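Local atomic coordinates of tetraacyldisaccharide 4'-kinase (Aquifex aeolicus, PDB entry 4ITL), a protein that probably transfers the gamma-phosphate of ATP to the 4'-position of a tetraacyldisaccharide 1-phosphate, yielding lipid IVA in lipid A biosynthesis. Residues D222-R227 with I274-P279; R206-L211 with F292-K297; S214-V219 with K284-E289. One frame throughout, in Å; residues are numbered along the deposited sequence.

Followed from the N terminus, the chain runs through 206-211, 214-219 and 222-227, and then meets their partners in reverse order at 274-279, 284-289 and 292-297. The three loops are therefore nested, one within the next, and none crosses another: interaction 2 closes the outermost, interaction 3 the middle one and interaction 1 the innermost. Interaction 2 pairs strands 201-212 and 291-300 beside the adenine of the bound nucleotide. Interaction 3 joins the turn leading into strand 218-219 to the loop before strand 291-300. Interaction 1 packs the loop before strand 229-234 against strand 275-277. Probable backbone hydrogen bonds join Tyr-275 and Thr-277 to Phe-292, and Val-219 to Leu-211.

Interaction 1: residues D222-R227 with I274-P279; sequences DILKER and IYLTTP. With ACP (phosphomethylphosphonic acid adenylate ester), chain B.
Arg-227 and Ile-274 meet at about a right angle, the flat guanidinium lying across the aliphatic branch of the isoleucine. Ile-274 CG1 sits 3.3 Å above the guanidinium plane, offset toward its rim, and its closest approach is to Arg-227 NH2 at 3.4 Å. Bends at chi2 (-64°) and chi3 (-84°) fold the arginine chain back over the isoleucine, while NH2 is hydrogen-bonded to the carbonyl of Gly-272, which helps to fix how the group is turned. Arginine suits this partly exposed margin because its plane can roof an apolar side chain while rim N-H groups serve an acceptor such as Gly-272 O.

Ile-274 divides its branches among three neighbours. Chi1 of -52° sets CG1 beside the backbone N and CG2 anti to it; CD1, beyond CG1, meets Ile-223 CD1 at 4.4 Å, and the methyl CG2 lies 4.4 Å from Leu-224 CD2. Leu-224 also extends to the next inward-facing residue of the strand, its CD1 standing 4.2 Å from Leu-276 CD1. Branched aliphatic residues fit here because each can touch two partners, and Leu-211 of strand 201-212 adjoins Ile-223, Leu-224 and Leu-276 to complete the cluster.

At its far end, 274-279 leaves this core and reaches the bound ATP analogue. Thr-278 CB approaches ACP N3 to 3.3 Å; the residue stands at the N-cap of the following helix, its OG1 hydrogen-bonded to Asp-281 OD2. Pro-279, whose closed ring suits a first helical turn, brings CD within 3.6 Å of the same N3. A strand flanked by parallel neighbours 229-234 and 291-300, whose C-terminal end turns into a helix at the nucleotide, is characteristic of the ligand sites of alpha/beta folds; here its end forms part of the wall of the adenine pocket.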
loop_
_atom_site.group_PDB
_atom_site.type_symbol
_atom_site.label_atom_id
_atom_site.label_comp_id
_atom_site.label_asym_id
_atom_site.label_seq_id
_atom_site.Cartn_x
_atom_site.Cartn_y
_atom_site.Cartn_z
ATOM N N ASP A 222 11.096 9.418 23.974
ATOM C CA ASP A 222 11.995 9.351 25.138
ATOM C C ASP A 222 12.324 7.901 25.494
ATOM O O ASP A 222 13.361 7.615 26.099
ATOM C CB ASP A 222 11.403 10.027 26.393
ATOM C CG ASP A 222 10.861 11.420 26.125
ATOM O OD1 ASP A 222 11.446 12.149 25.293
ATOM O OD2 ASP A 222 9.837 11.778 26.759
ATOM N N ILE A 223 11.418 6.993 25.144
ATOM C CA ILE A 223 11.598 5.589 25.485
ATOM C C ILE A 223 12.748 4.967 24.681
ATOM O O ILE A 223 13.457 4.099 25.180
ATOM C CB ILE A 223 10.289 4.785 25.266
ATOM C CG1 ILE A 223 10.445 3.360 25.809
ATOM C CG2 ILE A 223 9.906 4.773 23.780
ATOM C CD1 ILE A 223 9.147 2.588 25.897
ATOM N N LEU A 224 12.929 5.404 23.438
ATOM C CA LEU A 224 14.001 4.874 22.596
ATOM C C LEU A 224 15.358 5.522 22.881
ATOM O O LEU A 224 16.287 5.403 22.082
ATOM C CB LEU A 224 13.663 5.066 21.124
ATOM C CG LEU A 224 12.532 4.197 20.559
ATOM C CD1 LEU A 224 12.229 4.596 19.122
ATOM C CD2 LEU A 224 12.896 2.730 20.621
ATOM N N LYS A 225 15.475 6.209 24.010
ATOM C CA LYS A 225 16.713 6.901 24.321
ATOM C C LYS A 225 17.550 6.093 25.275
ATOM O O LYS A 225 17.107 5.713 26.363
ATOM C CB LYS A 225 16.453 8.275 24.920
ATOM C CG LYS A 225 17.669 8.853 25.636
ATOM C CD LYS A 225 18.937 8.719 24.798
ATOM C CE LYS A 225 20.042 9.659 25.240
ATOM N NZ LYS A 225 21.343 8.928 25.329
ATOM N N GLU A 226 18.783 5.859 24.849
ATOM C CA GLU A 226 19.747 5.111 25.625
ATOM C C GLU A 226 19.269 3.696 25.773
ATOM O O GLU A 226 19.607 2.995 26.731
ATOM C CB GLU A 226 19.943 5.738 26.982
ATOM C CG GLU A 226 21.233 5.327 27.610
ATOM C CD GLU A 226 21.737 6.390 28.543
ATOM O OE1 GLU A 226 21.279 7.550 28.375
ATOM O OE2 GLU A 226 22.570 6.069 29.432
ATOM N N ARG A 227 18.459 3.298 24.807
ATOM C CA ARG A 227 18.062 1.931 24.675
ATOM C C ARG A 227 18.564 1.505 23.313
ATOM O O ARG A 227 18.532 2.270 22.366
ATOM C CB ARG A 227 16.543 1.824 24.782
ATOM C CG ARG A 227 15.975 2.484 26.044
ATOM C CD ARG A 227 16.464 1.804 27.314
ATOM N NE ARG A 227 15.669 0.626 27.661
ATOM C CZ ARG A 227 15.990 -0.633 27.358
ATOM N NH1 ARG A 227 17.108 -0.914 26.694
ATOM N NH2 ARG A 227 15.188 -1.630 27.723
ATOM N N ILE A 274 13.291 -3.971 24.299
ATOM C CA ILE A 274 12.385 -3.082 23.573
ATOM C C ILE A 274 12.461 -3.424 22.095
ATOM O O ILE A 274 13.556 -3.525 21.541
ATOM C CB ILE A 274 12.789 -1.601 23.710
ATOM C CG1 ILE A 274 12.966 -1.191 25.177
ATOM C CG2 ILE A 274 11.750 -0.720 23.024
ATOM C CD1 ILE A 274 11.646 -1.048 25.947
ATOM N N TYR A 275 11.293 -3.591 21.481
ATOM C CA TYR A 275 11.157 -4.013 20.102
ATOM C C TYR A 275 10.557 -2.892 19.287
ATOM O O TYR A 275 9.631 -2.208 19.751
ATOM C CB TYR A 275 10.237 -5.219 20.019
ATOM C CG TYR A 275 10.824 -6.456 20.624
ATOM C CD1 TYR A 275 11.627 -7.294 19.866
ATOM C CD2 TYR A 275 10.591 -6.792 21.960
ATOM C CE1 TYR A 275 12.195 -8.445 20.431
ATOM C CE2 TYR A 275 11.147 -7.931 22.523
ATOM C CZ TYR A 275 11.947 -8.750 21.751
ATOM O OH TYR A 275 12.501 -9.884 22.290
ATOM N N LEU A 276 11.129 -2.673 18.108
ATOM C CA LEU A 276 10.676 -1.648 17.183
ATOM C C LEU A 276 10.361 -2.251 15.820
ATOM O O LEU A 276 11.156 -2.989 15.254
ATOM C CB LEU A 276 11.731 -0.555 17.033
ATOM C CG LEU A 276 11.340 0.657 16.193
ATOM C CD1 LEU A 276 10.319 1.516 16.909
ATOM C CD2 LEU A 276 12.564 1.474 15.832
ATOM N N THR A 277 9.191 -1.907 15.303
ATOM C CA THR A 277 8.590 -2.599 14.169
ATOM C C THR A 277 7.708 -1.615 13.420
ATOM O O THR A 277 7.744 -0.423 13.699
ATOM C CB THR A 277 7.799 -3.844 14.594
ATOM O OG1 THR A 277 7.499 -4.632 13.440
ATOM C CG2 THR A 277 6.526 -3.466 15.296
ATOM N N THR A 278 6.957 -2.086 12.433
ATOM C CA THR A 278 6.164 -1.172 11.636
ATOM C C THR A 278 4.690 -1.350 11.973
ATOM O O THR A 278 4.295 -2.337 12.583
ATOM C CB THR A 278 6.343 -1.384 10.102
ATOM O OG1 THR A 278 5.589 -2.504 9.646
ATOM C CG2 THR A 278 7.801 -1.609 9.735
ATOM N N PRO A 279 3.851 -0.409 11.538
ATOM C CA PRO A 279 2.431 -0.602 11.848
ATOM C C PRO A 279 1.806 -1.866 11.232
ATOM O O PRO A 279 0.892 -2.464 11.822
ATOM C CB PRO A 279 1.797 0.664 11.283
ATOM C CG PRO A 279 2.852 1.688 11.423
ATOM C CD PRO A 279 4.129 0.955 11.066
HETATM P PG ACP B . 2.576 -4.263 -0.983
HETATM O O1G ACP B . 1.588 -5.381 -0.718
HETATM O O2G ACP B . 2.897 -4.070 -2.481
HETATM O O3G ACP B . 3.907 -4.632 -0.253
HETATM P PB ACP B . 3.001 -1.424 -0.016
HETATM O O1B ACP B . 2.166 -0.281 0.526
HETATM O O2B ACP B . 3.493 -0.973 -1.391
HETATM C C3B ACP B . 1.792 -2.769 -0.244
HETATM P PA ACP B . 5.082 -0.942 1.807
HETATM O O1A ACP B . 5.801 0.292 1.303
HETATM O O2A ACP B . 5.980 -1.993 2.355
HETATM O O3A ACP B . 4.356 -1.825 0.668
HETATM O "O5'" ACP B . 4.053 -0.472 2.933
HETATM C "C5'" ACP B . 3.406 -1.467 3.708
HETATM C "C4'" ACP B . 3.175 -0.984 5.136
HETATM O "O4'" ACP B . 4.318 -1.436 5.865
HETATM C "C3'" ACP B . 3.118 0.488 5.364
HETATM O "O3'" ACP B . 1.878 1.035 5.244
HETATM C "C2'" ACP B . 3.631 0.599 6.762
HETATM O "O2'" ACP B . 2.720 0.302 7.774
HETATM C "C1'" ACP B . 4.696 -0.428 6.748
HETATM N N9 ACP B . 6.023 0.075 6.403
HETATM C C8 ACP B . 6.757 -0.199 5.297
HETATM N N7 ACP B . 7.938 0.452 5.382
HETATM C C5 ACP B . 7.981 1.113 6.547
HETATM C C6 ACP B . 8.917 1.936 7.173
HETATM N N6 ACP B . 10.177 2.223 6.530
HETATM N N1 ACP B . 8.633 2.479 8.362
HETATM C C2 ACP B . 7.448 2.256 8.983
HETATM N N3 ACP B . 6.508 1.463 8.424
HETATM C C4 ACP B . 6.754 0.896 7.213
#

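Interaction 2: residues R206-L211 with F292-K297. With ACP (phosphomethylphosphonic acid adenylate ester), chain B.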
loop_
_atom_site.group_PDB
_atom_site.type_symbol
_atom_site.label_atom_id
_atom_site.label_comp_id
_atom_site.label_asym_id
_atom_site.label_seq_id
_atom_site.Cartn_x
_atom_site.Cartn_y
_atom_site.Cartn_z
ATOM N N ARG A 206 8.074 10.075 3.025
ATOM C CA ARG A 206 7.588 9.608 4.305
ATOM C C ARG A 206 8.336 10.344 5.387
ATOM O O ARG A 206 9.576 10.270 5.464
ATOM C CB ARG A 206 7.771 8.096 4.434
ATOM C CG ARG A 206 6.877 7.326 3.459
ATOM C CD ARG A 206 7.077 5.820 3.534
ATOM N NE ARG A 206 8.465 5.492 3.278
ATOM C CZ ARG A 206 8.977 4.280 3.425
ATOM N NH1 ARG A 206 8.203 3.274 3.789
ATOM N NH2 ARG A 206 10.264 4.074 3.213
ATOM N N GLU A 207 7.595 11.099 6.198
ATOM C CA GLU A 207 8.227 11.887 7.282
ATOM C C GLU A 207 8.056 11.107 8.591
ATOM O O GLU A 207 6.963 11.033 9.164
ATOM C CB GLU A 207 7.569 13.257 7.376
ATOM C CG GLU A 207 8.115 14.230 8.417
ATOM C CD GLU A 207 7.046 15.233 8.811
ATOM O OE1 GLU A 207 7.224 16.437 8.588
ATOM O OE2 GLU A 207 5.996 14.810 9.325
ATOM N N PHE A 208 9.141 10.486 9.030
ATOM C CA PHE A 208 9.123 9.620 10.192
ATOM C C PHE A 208 9.138 10.453 11.439
ATOM O O PHE A 208 10.154 10.981 11.807
ATOM C CB PHE A 208 10.329 8.702 10.137
ATOM C CG PHE A 208 10.224 7.722 9.053
ATOM C CD1 PHE A 208 10.861 7.948 7.846
ATOM C CD2 PHE A 208 9.385 6.620 9.186
ATOM C CE1 PHE A 208 10.709 7.064 6.794
ATOM C CE2 PHE A 208 9.227 5.727 8.141
ATOM C CZ PHE A 208 9.892 5.948 6.937
ATOM N N CYS A 209 7.992 10.558 12.083
ATOM C CA CYS A 209 7.792 11.568 13.100
ATOM C C CYS A 209 7.241 11.008 14.416
ATOM O O CYS A 209 7.176 11.727 15.384
ATOM C CB CYS A 209 6.771 12.559 12.559
ATOM S SG CYS A 209 5.192 11.725 12.190
ATOM N N CYS A 210 6.799 9.755 14.426
ATOM C CA CYS A 210 5.955 9.249 15.505
ATOM C C CYS A 210 6.281 7.838 15.945
ATOM O O CYS A 210 6.821 7.032 15.194
ATOM C CB CYS A 210 4.488 9.232 15.057
ATOM S SG CYS A 210 3.784 10.848 14.841
ATOM N N LEU A 211 5.892 7.545 17.175
ATOM C CA LEU A 211 6.029 6.233 17.753
ATOM C C LEU A 211 4.647 5.777 18.220
ATOM O O LEU A 211 3.904 6.537 18.846
ATOM C CB LEU A 211 7.017 6.308 18.932
ATOM C CG LEU A 211 7.744 5.021 19.282
ATOM C CD1 LEU A 211 8.499 4.480 18.084
ATOM C CD2 LEU A 211 8.696 5.266 20.411
ATOM N N PHE A 292 6.842 -1.559 19.915
ATOM C CA PHE A 292 6.404 -0.272 19.371
ATOM C C PHE A 292 6.548 -0.268 17.837
ATOM O O PHE A 292 7.257 -1.100 17.283
ATOM C CB PHE A 292 7.212 0.861 19.989
ATOM C CG PHE A 292 7.133 0.900 21.488
ATOM C CD1 PHE A 292 6.286 1.787 22.127
ATOM C CD2 PHE A 292 7.900 0.034 22.257
ATOM C CE1 PHE A 292 6.208 1.816 23.531
ATOM C CE2 PHE A 292 7.815 0.057 23.656
ATOM C CZ PHE A 292 6.967 0.941 24.276
ATOM N N ALA A 293 5.877 0.659 17.161
ATOM C CA ALA A 293 6.035 0.787 15.733
ATOM C C ALA A 293 6.448 2.196 15.408
ATOM O O ALA A 293 5.879 3.149 15.951
ATOM C CB ALA A 293 4.725 0.491 15.042
ATOM N N LEU A 294 7.395 2.331 14.486
ATOM C CA LEU A 294 7.696 3.619 13.877
ATOM C C LEU A 294 6.578 3.993 12.893
ATOM O O LEU A 294 6.190 3.199 12.036
ATOM C CB LEU A 294 9.019 3.515 13.135
ATOM C CG LEU A 294 9.575 4.779 12.492
ATOM C CD1 LEU A 294 10.041 5.800 13.545
ATOM C CD2 LEU A 294 10.731 4.397 11.595
ATOM N N ASN A 295 6.036 5.196 13.043
ATOM C CA ASN A 295 4.997 5.685 12.145
ATOM C C ASN A 295 5.466 6.979 11.495
ATOM O O ASN A 295 6.413 7.642 11.955
ATOM C CB ASN A 295 3.713 5.933 12.919
ATOM C CG ASN A 295 2.498 5.943 12.052
ATOM O OD1 ASN A 295 2.475 5.392 10.927
ATOM N ND2 ASN A 295 1.439 6.534 12.582
ATOM N N PHE A 296 4.795 7.336 10.421
ATOM C CA PHE A 296 5.208 8.457 9.598
ATOM C C PHE A 296 4.007 9.160 8.993
ATOM O O PHE A 296 2.930 8.571 8.879
ATOM C CB PHE A 296 6.111 7.964 8.455
ATOM C CG PHE A 296 5.508 6.842 7.644
ATOM C CD1 PHE A 296 4.820 7.104 6.455
ATOM C CD2 PHE A 296 5.630 5.524 8.058
ATOM C CE1 PHE A 296 4.250 6.058 5.708
ATOM C CE2 PHE A 296 5.065 4.486 7.318
ATOM C CZ PHE A 296 4.371 4.757 6.141
ATOM N N LYS A 297 4.218 10.393 8.543
ATOM C CA LYS A 297 3.257 11.083 7.682
ATOM C C LYS A 297 3.717 11.006 6.239
ATOM O O LYS A 297 4.898 10.863 5.959
ATOM C CB LYS A 297 3.158 12.568 8.047
ATOM C CG LYS A 297 2.627 12.864 9.421
ATOM C CD LYS A 297 3.012 14.257 9.810
ATOM C CE LYS A 297 2.489 14.543 11.180
ATOM N NZ LYS A 297 2.967 15.840 11.707
HETATM P PG ACP B . 2.576 -4.263 -0.983
HETATM O O1G ACP B . 1.588 -5.381 -0.718
HETATM O O2G ACP B . 2.897 -4.070 -2.481
HETATM O O3G ACP B . 3.907 -4.632 -0.253
HETATM P PB ACP B . 3.001 -1.424 -0.016
HETATM O O1B ACP B . 2.166 -0.281 0.526
HETATM O O2B ACP B . 3.493 -0.973 -1.391
HETATM C C3B ACP B . 1.792 -2.769 -0.244
HETATM P PA ACP B . 5.082 -0.942 1.807
HETATM O O1A ACP B . 5.801 0.292 1.303
HETATM O O2A ACP B . 5.980 -1.993 2.355
HETATM O O3A ACP B . 4.356 -1.825 0.668
HETATM O "O5'" ACP B . 4.053 -0.472 2.933
HETATM C "C5'" ACP B . 3.406 -1.467 3.708
HETATM C "C4'" ACP B . 3.175 -0.984 5.136
HETATM O "O4'" ACP B . 4.318 -1.436 5.865
HETATM C "C3'" ACP B . 3.118 0.488 5.364
HETATM O "O3'" ACP B . 1.878 1.035 5.244
HETATM C "C2'" ACP B . 3.631 0.599 6.762
HETATM O "O2'" ACP B . 2.720 0.302 7.774
HETATM C "C1'" ACP B . 4.696 -0.428 6.748
HETATM N N9 ACP B . 6.023 0.075 6.403
HETATM C C8 ACP B . 6.757 -0.199 5.297
HETATM N N7 ACP B . 7.938 0.452 5.382
HETATM C C5 ACP B . 7.981 1.113 6.547
HETATM C C6 ACP B . 8.917 1.936 7.173
HETATM N N6 ACP B . 10.177 2.223 6.530
HETATM N N1 ACP B . 8.633 2.479 8.362
HETATM C C2 ACP B . 7.448 2.256 8.983
HETATM N N3 ACP B . 6.508 1.463 8.424
HETATM C C4 ACP B . 6.754 0.896 7.213
#
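Arg-206 lays its aliphatic chain over one face of the Phe-296 ring, with CD in a CH-pi contact 4.0 Å from the centroid. A bend at chi3 (-57°) directs the guanidinium onward to the nucleotide, where Arg-206 NH1 lies 3.3 Å from ACP N7; Glu-189 forms a salt bridge to NE and Gln-240 a hydrogen bond to NH2. Phe-208 runs alongside Phe-296, the planes inclined at 57°, and both offer ring edges to the adenine: Phe-208 CE2 is 3.3 Å from ACP N1, and Phe-296 CE2 is 3.5 Å from ACP N3. Flat aromatic residues suit this wall because they can border a planar base closely.

Along the backbones, antiparallel bonds join Glu-207 to Lys-297 and Cys-210 to Asn-295. Cys-209 and Cys-210 both face Asn-295, a classic beta bulge, with the bond from Cys-209 weak. On one face Glu-207 and Lys-297 lie side by side, pointing the same way, their salt bridge long (Glu-207 OE2 to Lys-297 NZ, 4.0 Å).

Helix 238-247 packs through Val-244 on Arg-206, Phe-208 and Leu-294, whereas Pro-279 of helix 279-282 touches Ala-293 and Asn-295; strand 291-300 continues the pairing to strand 275-277, and strand 201-212 to 182-185.

Interaction 3: residues S214-V219 with K284-E289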
loop_
_atom_site.group_PDB
_atom_site.type_symbol
_atom_site.label_atom_id
_atom_site.label_comp_id
_atom_site.label_asym_id
_atom_site.label_seq_id
_atom_site.Cartn_x
_atom_site.Cartn_y
_atom_site.Cartn_z
ATOM N N SER A 214 1.671 -0.682 21.251
ATOM C CA SER A 214 0.910 -1.785 20.707
ATOM C C SER A 214 -0.592 -1.643 20.907
ATOM O O SER A 214 -1.347 -2.479 20.419
ATOM C CB SER A 214 1.347 -3.093 21.353
ATOM O OG SER A 214 0.958 -3.120 22.718
ATOM N N ASP A 215 -1.032 -0.613 21.615
ATOM C CA ASP A 215 -2.455 -0.276 21.601
ATOM C C ASP A 215 -2.781 0.780 20.531
ATOM O O ASP A 215 -3.890 1.309 20.498
ATOM C CB ASP A 215 -2.887 0.242 22.964
ATOM C CG ASP A 215 -2.782 -0.814 24.041
ATOM O OD1 ASP A 215 -3.001 -2.021 23.751
ATOM O OD2 ASP A 215 -2.473 -0.424 25.180
ATOM N N PHE A 216 -1.812 1.062 19.660
ATOM C CA PHE A 216 -1.938 2.074 18.604
ATOM C C PHE A 216 -2.170 3.474 19.132
ATOM O O PHE A 216 -2.804 4.294 18.498
ATOM C CB PHE A 216 -2.980 1.692 17.550
ATOM C CG PHE A 216 -2.425 0.769 16.496
ATOM C CD1 PHE A 216 -2.234 -0.571 16.778
ATOM C CD2 PHE A 216 -2.039 1.254 15.253
ATOM C CE1 PHE A 216 -1.698 -1.420 15.834
ATOM C CE2 PHE A 216 -1.507 0.408 14.302
ATOM C CZ PHE A 216 -1.332 -0.922 14.584
ATOM N N GLU A 217 -1.616 3.748 20.297
ATOM C CA GLU A 217 -1.624 5.095 20.833
ATOM C C GLU A 217 -0.244 5.729 20.595
ATOM O O GLU A 217 0.775 5.030 20.682
ATOM C CB GLU A 217 -1.961 5.058 22.311
ATOM C CG GLU A 217 -3.402 4.628 22.581
ATOM C CD GLU A 217 -3.710 4.617 24.066
ATOM O OE1 GLU A 217 -2.909 4.019 24.813
ATOM O OE2 GLU A 217 -4.736 5.210 24.475
ATOM N N GLU A 218 -0.216 7.021 20.254
ATOM C CA GLU A 218 1.062 7.746 20.107
ATOM C C GLU A 218 1.742 7.866 21.446
ATOM O O GLU A 218 1.106 8.190 22.455
ATOM C CB GLU A 218 0.872 9.153 19.523
ATOM C CG GLU A 218 0.302 9.171 18.121
ATOM C CD GLU A 218 0.212 10.571 17.543
ATOM O OE1 GLU A 218 0.150 11.540 18.333
ATOM O OE2 GLU A 218 0.207 10.697 16.294
ATOM N N VAL A 219 3.039 7.583 21.457
ATOM C CA VAL A 219 3.860 7.773 22.645
ATOM C C VAL A 219 5.156 8.464 22.223
ATOM O O VAL A 219 5.612 8.285 21.093
ATOM C CB VAL A 219 4.192 6.446 23.305
ATOM C CG1 VAL A 219 2.911 5.714 23.644
ATOM C CG2 VAL A 219 5.053 5.605 22.396
ATOM N N LYS A 284 -0.564 -7.197 14.183
ATOM C CA LYS A 284 -0.550 -8.584 14.575
ATOM C C LYS A 284 -0.019 -8.802 15.951
ATOM O O LYS A 284 0.069 -9.932 16.367
ATOM C CB LYS A 284 0.302 -9.387 13.614
ATOM C CG LYS A 284 -0.165 -9.228 12.155
ATOM C CD LYS A 284 0.996 -9.413 11.225
ATOM C CE LYS A 284 0.650 -9.042 9.825
ATOM N NZ LYS A 284 1.838 -9.229 8.984
ATOM N N LEU A 285 0.351 -7.743 16.661
ATOM C CA LEU A 285 0.943 -7.910 17.973
ATOM C C LEU A 285 0.265 -6.992 18.997
ATOM O O LEU A 285 0.897 -6.458 19.912
ATOM C CB LEU A 285 2.445 -7.616 17.877
ATOM C CG LEU A 285 3.282 -8.581 17.021
ATOM C CD1 LEU A 285 4.635 -7.989 16.674
ATOM C CD2 LEU A 285 3.497 -9.893 17.736
ATOM N N GLN A 286 -1.021 -6.787 18.845
ATOM C CA GLN A 286 -1.688 -5.779 19.661
ATOM C C GLN A 286 -1.676 -6.240 21.087
ATOM O O GLN A 286 -1.767 -7.424 21.372
ATOM C CB GLN A 286 -3.108 -5.471 19.160
ATOM C CG GLN A 286 -3.113 -4.783 17.804
ATOM C CD GLN A 286 -4.517 -4.588 17.230
ATOM O OE1 GLN A 286 -5.334 -3.896 17.818
ATOM N NE2 GLN A 286 -4.782 -5.182 16.049
ATOM N N GLY A 287 -1.454 -5.283 21.971
ATOM C CA GLY A 287 -1.366 -5.555 23.382
ATOM C C GLY A 287 -0.066 -6.172 23.859
ATOM O O GLY A 287 0.082 -6.379 25.062
ATOM N N TYR A 288 0.877 -6.486 22.971
ATOM C CA TYR A 288 2.188 -6.939 23.474
ATOM C C TYR A 288 2.889 -5.738 24.050
ATOM O O TYR A 288 3.063 -4.705 23.404
ATOM C CB TYR A 288 3.109 -7.561 22.424
ATOM C CG TYR A 288 2.717 -8.932 21.943
ATOM C CD1 TYR A 288 3.611 -9.989 22.010
ATOM C CD2 TYR A 288 1.455 -9.163 21.403
ATOM C CE1 TYR A 288 3.265 -11.241 21.559
ATOM C CE2 TYR A 288 1.097 -10.407 20.955
ATOM C CZ TYR A 288 2.010 -11.446 21.028
ATOM O OH TYR A 288 1.653 -12.700 20.573
ATOM N N GLU A 289 3.280 -5.867 25.292
ATOM C CA GLU A 289 4.029 -4.831 25.948
ATOM C C GLU A 289 5.435 -4.689 25.366
ATOM O O GLU A 289 6.102 -5.677 25.021
ATOM C CB GLU A 289 4.180 -5.213 27.430
ATOM C CG GLU A 289 2.890 -5.266 28.233
ATOM C CD GLU A 289 2.134 -3.948 28.222
ATOM O OE1 GLU A 289 2.780 -2.884 28.310
ATOM O OE2 GLU A 289 0.888 -3.971 28.123
HETATM O O HOH W 1 3.767 -1.303 23.202
#
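Ser-214 OG donates a short hydrogen bond of 2.7 Å to Tyr-288 O, coming from above the carbonyl plane (53° out of it). Its chi1 of 69° places OG between the backbone N and the carbonyl carbon, and this turns the hydroxyl toward Tyr-288. The serine backbone is gripped as well: Gly-287 N donates to Ser-214 O at 3.2 Å along a nearly straight N-H line. A water accepts from Ser-214 N at 2.9 Å and adds a mediated link, weak at its Tyr-288 O end, to the two direct bonds. Serine suits this buried place because its one-carbon side chain keeps the hydroxyl close enough to reach a main-chain carbonyl. With an alanine here the hydroxyl is gone, and Tyr-288 O would probably be left with the weak water bond as its link to Ser-214.

The 284-289 loop is shaped by a type II turn from Leu-285 to Tyr-288, closed by Tyr-288 N bonding to Leu-285 O. Gly-287 occupies its third position with phi 77°, a conformation that glycine adopts readily. Beside it, Gln-286 CA makes a CA-H...O contact to Ser-214 O of 3.4 Å.

Farther out the contact is apolar. Phe-216 and Gln-286 cross at about a right angle, with Gln-286 CG at the edge of the phenyl ring, 4.1 Å from Phe-216 CE1; the glutamine's extended chain carries NE2 on to Ile-283 O and Tyr-102 OH. Within the turn, Leu-285 CD2 sits over the centre of the Tyr-288 ring.

Leu-282 of helix 279-282 touches both Ser-214 and Phe-216, and helix 99-107 supplies Leu-107 and a cation-pi partner, Lys-106, for the phenyl ring. Beyond Phe-216 the chain enters the short, weakly bonded strand 218-219, antiparallel to 201-212 and joined to it through Val-219 and Leu-211.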